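Local coordinates for protein putative short-chain oxidoreductase (PDB 2YUT) that binds NADP in a Rossmann-type fold of the short-chain dehydrogenase/reductase family and probably acts as an oxidoreductase, at residues G13-R18 against E187-V192. Numbering follows the deposited sequence.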
loop_
_atom_site.group_PDB
_atom_site.type_symbol
_atom_site.label_atom_id
_atom_site.label_comp_id
_atom_site.label_asym_id
_atom_site.label_seq_id
_atom_site.Cartn_x
_atom_site.Cartn_y
_atom_site.Cartn_z
ATOM N N GLY A 13 -12.780 17.164 -6.167
ATOM C CA GLY A 13 -12.049 17.936 -7.159
ATOM C C GLY A 13 -12.834 19.125 -7.682
ATOM O O GLY A 13 -12.280 20.215 -7.847
ATOM N N GLY A 14 -14.120 18.906 -7.949
ATOM C CA GLY A 14 -14.980 19.966 -8.441
ATOM C C GLY A 14 -15.150 21.073 -7.410
ATOM O O GLY A 14 -15.185 22.251 -7.764
ATOM N N ALA A 15 -15.257 20.696 -6.137
ATOM C CA ALA A 15 -15.414 21.671 -5.058
ATOM C C ALA A 15 -14.150 22.511 -4.944
ATOM O O ALA A 15 -14.221 23.722 -4.762
ATOM C CB ALA A 15 -15.690 20.970 -3.742
ATOM N N PHE A 16 -12.995 21.858 -5.044
ATOM C CA PHE A 16 -11.723 22.566 -4.982
ATOM C C PHE A 16 -11.590 23.509 -6.174
ATOM O O PHE A 16 -11.114 24.632 -6.025
ATOM C CB PHE A 16 -10.551 21.582 -4.989
ATOM C CG PHE A 16 -10.213 21.033 -3.634
ATOM C CD1 PHE A 16 -9.581 21.830 -2.686
ATOM C CD2 PHE A 16 -10.534 19.720 -3.300
ATOM C CE1 PHE A 16 -9.265 21.327 -1.420
ATOM C CE2 PHE A 16 -10.224 19.206 -2.037
ATOM C CZ PHE A 16 -9.587 20.012 -1.098
ATOM N N ALA A 17 -12.011 23.048 -7.351
ATOM C CA ALA A 17 -11.920 23.860 -8.562
ATOM C C ALA A 17 -12.730 25.151 -8.445
ATOM O O ALA A 17 -12.237 26.228 -8.782
ATOM C CB ALA A 17 -12.388 23.060 -9.773
ATOM N N ARG A 18 -13.966 25.043 -7.965
ATOM C CA ARG A 18 -14.819 26.217 -7.816
ATOM C C ARG A 18 -14.318 27.124 -6.698
ATOM O O ARG A 18 -14.444 28.337 -6.788
ATOM C CB ARG A 18 -16.266 25.798 -7.549
ATOM C CG ARG A 18 -16.892 25.075 -8.734
ATOM C CD ARG A 18 -18.358 24.757 -8.525
ATOM N NE ARG A 18 -18.946 24.237 -9.755
ATOM C CZ ARG A 18 -19.002 22.949 -10.080
ATOM N NH1 ARG A 18 -18.514 22.026 -9.259
ATOM N NH2 ARG A 18 -19.529 22.585 -11.242
ATOM N N GLU A 187 -17.986 21.555 1.674
ATOM C CA GLU A 187 -17.574 21.732 3.062
ATOM C C GLU A 187 -16.205 21.088 3.324
ATOM O O GLU A 187 -15.370 21.654 4.028
ATOM C CB GLU A 187 -18.621 21.121 4.004
ATOM C CG GLU A 187 -18.354 21.397 5.473
ATOM C CD GLU A 187 -18.507 22.869 5.837
ATOM O OE1 GLU A 187 -18.610 23.721 4.926
ATOM O OE2 GLU A 187 -18.520 23.175 7.046
ATOM N N ALA A 188 -15.980 19.903 2.763
ATOM C CA ALA A 188 -14.700 19.212 2.950
ATOM C C ALA A 188 -13.568 20.044 2.346
ATOM O O ALA A 188 -12.512 20.213 2.949
ATOM C CB ALA A 188 -14.745 17.827 2.297
ATOM N N ALA A 189 -13.799 20.569 1.150
ATOM C CA ALA A 189 -12.798 21.390 0.483
ATOM C C ALA A 189 -12.534 22.667 1.285
ATOM O O ALA A 189 -11.387 23.108 1.402
ATOM C CB ALA A 189 -13.266 21.743 -0.932
ATOM N N ARG A 190 -13.591 23.260 1.835
ATOM C CA ARG A 190 -13.438 24.488 2.618
ATOM C C ARG A 190 -12.559 24.223 3.839
ATOM O O ARG A 190 -11.644 24.988 4.137
ATOM C CB ARG A 190 -14.803 25.018 3.074
ATOM C CG ARG A 190 -14.708 26.289 3.936
ATOM C CD ARG A 190 -16.071 26.748 4.457
ATOM N NE ARG A 190 -16.612 25.876 5.505
ATOM C CZ ARG A 190 -16.125 25.781 6.742
ATOM N NH1 ARG A 190 -15.073 26.503 7.115
ATOM N NH2 ARG A 190 -16.698 24.967 7.619
ATOM N N LYS A 191 -12.838 23.130 4.542
ATOM C CA LYS A 191 -12.059 22.780 5.721
ATOM C C LYS A 191 -10.609 22.480 5.364
ATOM O O LYS A 191 -9.695 22.866 6.092
ATOM C CB LYS A 191 -12.687 21.581 6.438
ATOM C CG LYS A 191 -13.988 21.926 7.159
ATOM C CD LYS A 191 -14.443 20.795 8.063
ATOM C CE LYS A 191 -15.644 21.206 8.897
ATOM N NZ LYS A 191 -16.062 20.121 9.823
ATOM N N VAL A 192 -10.385 21.800 4.242
ATOM C CA VAL A 192 -9.018 21.499 3.845
ATOM C C VAL A 192 -8.293 22.809 3.560
ATOM O O VAL A 192 -7.228 23.069 4.112
ATOM C CB VAL A 192 -8.972 20.598 2.593
ATOM C CG1 VAL A 192 -7.536 20.457 2.109
ATOM C CG2 VAL A 192 -9.544 19.231 2.925
#
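In this Rossmann fold, the helix after the first strand, 11-19, whose G11 and L12 bind NADP, packs against the last helix, 185-196, through F16 and A15 on one side and A189 and V192 on the other. The segment axes approach to 8.7 Å and cross at -58°, consistent with the small A15 and A189 meeting CB to CB at 3.8 Å. The methyl of A189 also sits over the centre of the F16 ring, its CB 3.9 Å from the ring centroid and 2° off the normal, a CH-pi contact. In F16, CG lies beside the backbone N (chi1 -84°), anti to the carbonyl carbon, which swings the ring towards 187-192; CZ comes 3.8 Å from V192 CB, and V192 CG1 meets the ring at its edge, in plane. The F16 side chain is about 7 Å from the bound NADP. With F16 shortened to an alanine, the A189 methyl and V192 would probably lose their aromatic partner and a gap would be likely to open between the helices. All four touching residues are buried, and the join rests on apolar packing and a CH-pi contact, with no hydrogen bond between the segments to set its direction.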